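Local structure of pyruvate formate-lyase 2 (Archaeoglobus fulgidus, 2F3O) at residues E270-L282 against L419-F432. The protein is a glycyl radical enzyme of unsettled function, probably a lyase related to pyruvate formate-lyase and glycerol dehydratase. Sequence-based numbering, arbitrary orientation.
Sequences EQAISMGRIDQYL and LNYTTDGCVEIAPF. With GOL (glycerol), chain D.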
loop_
_atom_site.group_PDB
_atom_site.type_symbol
_atom_site.label_atom_id
_atom_site.label_comp_id
_atom_site.label_asym_id
_atom_site.label_seq_id
_atom_site.Cartn_x
_atom_site.Cartn_y
_atom_site.Cartn_z
ATOM N N GLU A 270 -17.471 -30.090 -10.085
ATOM C CA GLU A 270 -17.221 -30.798 -11.356
ATOM C C GLU A 270 -16.919 -29.980 -12.596
ATOM O O GLU A 270 -16.598 -30.558 -13.627
ATOM C CB GLU A 270 -18.454 -31.620 -11.692
ATOM C CG GLU A 270 -19.363 -31.809 -10.501
ATOM C CD GLU A 270 -20.496 -30.784 -10.391
ATOM O OE1 GLU A 270 -21.007 -30.311 -11.439
ATOM O OE2 GLU A 270 -20.882 -30.461 -9.237
ATOM N N GLN A 271 -17.036 -28.658 -12.532
ATOM C CA GLN A 271 -16.962 -27.875 -13.751
ATOM C C GLN A 271 -15.580 -27.329 -14.113
ATOM O O GLN A 271 -15.015 -26.481 -13.420
ATOM C CB GLN A 271 -17.996 -26.752 -13.740
ATOM C CG GLN A 271 -19.377 -27.220 -13.421
ATOM C CD GLN A 271 -19.873 -28.186 -14.433
ATOM O OE1 GLN A 271 -19.833 -27.893 -15.621
ATOM N NE2 GLN A 271 -20.349 -29.349 -13.987
ATOM N N ALA A 272 -15.052 -27.844 -15.211
ATOM C CA ALA A 272 -14.013 -27.176 -15.977
ATOM C C ALA A 272 -12.635 -27.133 -15.367
ATOM O O ALA A 272 -11.859 -26.251 -15.703
ATOM C CB ALA A 272 -14.455 -25.796 -16.421
ATOM N N ILE A 273 -12.331 -28.068 -14.474
ATOM C CA ILE A 273 -10.986 -28.169 -13.943
ATOM C C ILE A 273 -10.129 -28.766 -15.049
ATOM O O ILE A 273 -10.260 -29.935 -15.375
ATOM C CB ILE A 273 -10.950 -29.073 -12.716
ATOM C CG1 ILE A 273 -11.980 -28.617 -11.702
ATOM C CG2 ILE A 273 -9.578 -29.077 -12.089
ATOM C CD1 ILE A 273 -12.003 -29.466 -10.469
ATOM N N SER A 274 -9.260 -27.958 -15.638
ATOM C CA SER A 274 -8.625 -28.327 -16.899
ATOM C C SER A 274 -7.129 -28.528 -16.770
ATOM O O SER A 274 -6.535 -28.198 -15.745
ATOM C CB SER A 274 -8.933 -27.268 -17.947
ATOM O OG SER A 274 -10.341 -27.077 -18.039
ATOM N N MET A 275 -6.513 -29.082 -17.803
ATOM C CA MET A 275 -5.115 -29.474 -17.699
ATOM C C MET A 275 -4.145 -28.553 -18.435
ATOM O O MET A 275 -2.931 -28.714 -18.333
ATOM C CB MET A 275 -4.933 -30.917 -18.155
ATOM C CG MET A 275 -5.389 -31.934 -17.128
ATOM S SD MET A 275 -5.632 -33.566 -17.874
ATOM C CE MET A 275 -7.425 -33.599 -17.999
ATOM N N GLY A 276 -4.681 -27.595 -19.180
ATOM C CA GLY A 276 -3.852 -26.568 -19.798
ATOM C C GLY A 276 -3.105 -26.989 -21.033
ATOM O O GLY A 276 -3.541 -27.854 -21.774
ATOM N N ARG A 277 -1.957 -26.382 -21.260
ATOM C CA ARG A 277 -1.170 -26.724 -22.440
ATOM C C ARG A 277 -0.345 -27.985 -22.246
ATOM O O ARG A 277 0.887 -27.946 -22.223
ATOM C CB ARG A 277 -0.282 -25.569 -22.848
ATOM C CG ARG A 277 -1.056 -24.339 -23.185
ATOM C CD ARG A 277 -0.128 -23.263 -23.662
ATOM N NE ARG A 277 0.194 -23.453 -25.064
ATOM C CZ ARG A 277 0.944 -22.603 -25.736
ATOM N NH1 ARG A 277 1.413 -21.549 -25.100
ATOM N NH2 ARG A 277 1.210 -22.791 -27.025
ATOM N N ILE A 278 -1.071 -29.096 -22.166
ATOM C CA ILE A 278 -0.559 -30.422 -21.886
ATOM C C ILE A 278 0.464 -30.921 -22.904
ATOM O O ILE A 278 1.374 -31.658 -22.546
ATOM C CB ILE A 278 -1.742 -31.400 -21.734
ATOM C CG1 ILE A 278 -1.339 -32.670 -20.998
ATOM C CG2 ILE A 278 -2.378 -31.698 -23.075
ATOM C CD1 ILE A 278 -2.519 -33.463 -20.483
ATOM N N ASP A 279 0.351 -30.483 -24.156
ATOM C CA ASP A 279 1.307 -30.892 -25.181
ATOM C C ASP A 279 2.640 -30.167 -25.030
ATOM O O ASP A 279 3.689 -30.681 -25.428
ATOM C CB ASP A 279 0.735 -30.715 -26.593
ATOM C CG ASP A 279 0.452 -29.274 -26.936
ATOM O OD1 ASP A 279 -0.093 -28.532 -26.096
ATOM O OD2 ASP A 279 0.757 -28.880 -28.075
ATOM N N GLN A 280 2.595 -28.986 -24.430
ATOM C CA GLN A 280 3.788 -28.194 -24.251
ATOM C C GLN A 280 4.644 -28.700 -23.086
ATOM O O GLN A 280 5.878 -28.710 -23.158
ATOM C CB GLN A 280 3.392 -26.740 -24.033
ATOM C CG GLN A 280 2.552 -26.211 -25.129
ATOM C CD GLN A 280 3.262 -26.262 -26.466
ATOM O OE1 GLN A 280 4.418 -25.847 -26.591
ATOM N NE2 GLN A 280 2.566 -26.761 -27.483
ATOM N N TYR A 281 3.978 -29.129 -22.018
ATOM C CA TYR A 281 4.669 -29.420 -20.777
ATOM C C TYR A 281 4.963 -30.914 -20.531
ATOM O O TYR A 281 5.742 -31.263 -19.630
ATOM C CB TYR A 281 3.968 -28.747 -19.581
ATOM C CG TYR A 281 2.598 -29.267 -19.198
ATOM C CD1 TYR A 281 2.409 -30.580 -18.775
ATOM C CD2 TYR A 281 1.506 -28.426 -19.176
ATOM C CE1 TYR A 281 1.169 -31.049 -18.397
ATOM C CE2 TYR A 281 0.256 -28.887 -18.785
ATOM C CZ TYR A 281 0.100 -30.206 -18.401
ATOM O OH TYR A 281 -1.122 -30.691 -18.017
ATOM N N LEU A 282 4.326 -31.786 -21.308
ATOM C CA LEU A 282 4.666 -33.199 -21.284
ATOM C C LEU A 282 5.777 -33.518 -22.289
ATOM O O LEU A 282 6.406 -34.577 -22.216
ATOM C CB LEU A 282 3.441 -34.032 -21.589
ATOM C CG LEU A 282 2.812 -34.792 -20.441
ATOM C CD1 LEU A 282 3.104 -34.154 -19.127
ATOM C CD2 LEU A 282 1.339 -34.895 -20.679
ATOM N N LEU A 419 0.320 -14.542 -25.036
ATOM C CA LEU A 419 0.851 -15.515 -25.995
ATOM C C LEU A 419 0.780 -16.940 -25.448
ATOM O O LEU A 419 0.386 -17.856 -26.149
ATOM C CB LEU A 419 2.301 -15.191 -26.365
ATOM C CG LEU A 419 2.688 -14.358 -27.600
ATOM C CD1 LEU A 419 1.573 -14.294 -28.669
ATOM C CD2 LEU A 419 3.136 -12.968 -27.221
ATOM N N ASN A 420 1.111 -17.122 -24.176
ATOM C CA ASN A 420 1.098 -18.444 -23.559
ATOM C C ASN A 420 -0.259 -18.777 -22.917
ATOM O O ASN A 420 -0.324 -19.293 -21.801
ATOM C CB ASN A 420 2.228 -18.506 -22.514
ATOM C CG ASN A 420 2.489 -19.908 -21.985
ATOM O OD1 ASN A 420 2.905 -20.803 -22.729
ATOM N ND2 ASN A 420 2.270 -20.095 -20.675
ATOM N N TYR A 421 -1.352 -18.474 -23.601
ATOM C CA TYR A 421 -2.624 -18.636 -22.942
ATOM C C TYR A 421 -3.062 -20.076 -22.990
ATOM O O TYR A 421 -2.546 -20.867 -23.770
ATOM C CB TYR A 421 -3.701 -17.729 -23.515
ATOM C CG TYR A 421 -4.258 -18.136 -24.864
ATOM C CD1 TYR A 421 -5.444 -18.870 -24.982
ATOM C CD2 TYR A 421 -3.611 -17.764 -26.037
ATOM C CE1 TYR A 421 -5.946 -19.221 -26.227
ATOM C CE2 TYR A 421 -4.106 -18.108 -27.284
ATOM C CZ TYR A 421 -5.261 -18.832 -27.372
ATOM O OH TYR A 421 -5.720 -19.140 -28.625
ATOM N N THR A 422 -4.024 -20.397 -22.139
ATOM C CA THR A 422 -4.651 -21.687 -22.125
ATOM C C THR A 422 -6.153 -21.516 -22.255
ATOM O O THR A 422 -6.691 -20.416 -22.188
ATOM C CB THR A 422 -4.378 -22.413 -20.816
ATOM O OG1 THR A 422 -4.919 -23.746 -20.881
ATOM C CG2 THR A 422 -5.001 -21.641 -19.655
ATOM N N THR A 423 -6.831 -22.630 -22.459
ATOM C CA THR A 423 -8.255 -22.616 -22.474
ATOM C C THR A 423 -8.753 -23.479 -21.304
ATOM O O THR A 423 -8.000 -24.270 -20.747
ATOM C CB THR A 423 -8.765 -23.142 -23.827
ATOM O OG1 THR A 423 -8.423 -24.517 -23.938
ATOM C CG2 THR A 423 -8.101 -22.414 -25.007
ATOM N N ASP A 424 -10.003 -23.294 -20.913
ATOM C CA ASP A 424 -10.663 -24.193 -19.966
ATOM C C ASP A 424 -12.179 -24.191 -20.236
ATOM O O ASP A 424 -12.724 -23.231 -20.821
ATOM C CB ASP A 424 -10.392 -23.791 -18.511
ATOM C CG ASP A 424 -10.902 -22.381 -18.182
ATOM O OD1 ASP A 424 -10.177 -21.407 -18.486
ATOM O OD2 ASP A 424 -12.009 -22.253 -17.605
ATOM N N GLY A 425 -12.847 -25.257 -19.801
ATOM C CA GLY A 425 -14.284 -25.380 -19.996
ATOM C C GLY A 425 -14.715 -25.606 -21.433
ATOM O O GLY A 425 -14.217 -26.507 -22.091
ATOM N N CYS A 426 -15.646 -24.792 -21.918
ATOM C CA CYS A 426 -15.998 -24.797 -23.320
ATOM C C CYS A 426 -15.038 -23.997 -24.188
ATOM O O CYS A 426 -14.295 -24.554 -25.014
ATOM C CB CYS A 426 -17.350 -24.163 -23.506
ATOM S SG CYS A 426 -18.570 -24.832 -22.463
ATOM N N VAL A 427 -15.122 -22.671 -24.054
ATOM C CA VAL A 427 -14.442 -21.748 -24.975
ATOM C C VAL A 427 -13.636 -20.659 -24.268
ATOM O O VAL A 427 -13.046 -19.796 -24.926
ATOM C CB VAL A 427 -15.445 -21.042 -25.949
ATOM C CG1 VAL A 427 -16.299 -22.048 -26.669
ATOM C CG2 VAL A 427 -16.329 -20.051 -25.209
ATOM N N GLU A 428 -13.625 -20.702 -22.935
ATOM C CA GLU A 428 -12.973 -19.690 -22.097
ATOM C C GLU A 428 -11.448 -19.674 -22.179
ATOM O O GLU A 428 -10.803 -20.724 -22.151
ATOM C CB GLU A 428 -13.398 -19.877 -20.657
ATOM C CG GLU A 428 -14.897 -19.986 -20.506
ATOM C CD GLU A 428 -15.365 -21.416 -20.322
ATOM O OE1 GLU A 428 -15.265 -21.939 -19.199
ATOM O OE2 GLU A 428 -15.827 -22.027 -21.304
ATOM N N ILE A 429 -10.888 -18.471 -22.290
ATOM C CA ILE A 429 -9.446 -18.288 -22.413
ATOM C C ILE A 429 -8.895 -17.508 -21.222
ATOM O O ILE A 429 -9.613 -16.723 -20.582
ATOM C CB ILE A 429 -9.068 -17.586 -23.719
ATOM C CG1 ILE A 429 -9.826 -16.271 -23.866
ATOM C CG2 ILE A 429 -9.367 -18.477 -24.902
ATOM C CD1 ILE A 429 -9.186 -15.358 -24.868
ATOM N N ALA A 430 -7.614 -17.734 -20.936
ATOM C CA ALA A 430 -6.995 -17.280 -19.687
ATOM C C ALA A 430 -5.499 -17.443 -19.786
ATOM O O ALA A 430 -5.034 -18.355 -20.444
ATOM C CB ALA A 430 -7.533 -18.093 -18.482
ATOM N N PRO A 431 -4.737 -16.533 -19.161
ATOM C CA PRO A 431 -3.299 -16.762 -18.928
ATOM C C PRO A 431 -3.079 -18.094 -18.218
ATOM O O PRO A 431 -3.785 -18.392 -17.269
ATOM C CB PRO A 431 -2.888 -15.593 -18.021
ATOM C CG PRO A 431 -4.175 -14.920 -17.625
ATOM C CD PRO A 431 -5.165 -15.207 -18.684
ATOM N N PHE A 432 -2.131 -18.892 -18.697
ATOM C CA PHE A 432 -1.935 -20.223 -18.167
ATOM C C PHE A 432 -1.181 -20.240 -16.862
ATOM O O PHE A 432 -0.009 -19.881 -16.783
ATOM C CB PHE A 432 -1.246 -21.115 -19.203
ATOM C CG PHE A 432 -1.042 -22.550 -18.769
ATOM C CD1 PHE A 432 -2.039 -23.260 -18.123
ATOM C CD2 PHE A 432 0.148 -23.201 -19.057
ATOM C CE1 PHE A 432 -1.830 -24.579 -17.733
ATOM C CE2 PHE A 432 0.362 -24.521 -18.675
ATOM C CZ PHE A 432 -0.628 -25.211 -18.016
HETATM C C1 GOL D . -17.553 -24.401 -18.934
HETATM O O1 GOL D . -17.615 -23.044 -18.605
HETATM C C2 GOL D . -18.805 -25.092 -18.443
HETATM O O2 GOL D . -19.350 -24.486 -17.283
HETATM C C3 GOL D . -18.378 -26.518 -18.184
HETATM O O3 GOL D . -19.502 -27.334 -18.362
HETATM O O HOH W 1 -6.945 -26.833 -20.705
#
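F432 lays one ring face over the backbone N of R277, while its CE1 comes 3.5 Å from CA of G276. CG is anti to the backbone N (chi1 -178°), which carries the ring across to segment 270-282. The Y281 ring crosses it at about a right angle, CE2 3.9 Å from F432 CZ. Y281 is itself fixed at its end: OH donates to M275 O, which sits in the plane of the ring. R277 runs past Y421 O and bends at chi3 (82°). Its NH1 then makes a weak bond of 2.9 Å to N420 OD1. The guanidinium and amide planes are turned 47° apart. The stronger partners lie elsewhere: C340 O takes R277 NH2, and Y343 OH of the second subunit bonds N420 OD1.

Strands 421-424 and 428-431 form a β-hairpin. The G-C-V-E sequence at its turn matches the cysteine loop of glycyl radical enzymes. C426 is probably the thiyl-radical cysteine, as in relatives. A water links T423 O to G276 N. Farther along, A272 CB meets G425 CA at 3.6 Å.

Near this turn, glycerol spans the two segments. Its O3 donates to Q271 OE1 (2.8 Å) and its O1 to E428 OE1 (2.7 Å); N332, H155 and D440 also bind it. C426 SG lies 3.7 Å from glycerol C1, so glycerol probably occupies the substrate pocket. E428 OE2 accepts from V427 N (2.9 Å) and, weakly, from C426 N. An alanine at E428 would probably leave V427 N, C426 N and glycerol O1 without the two carboxylate oxygens that receive them.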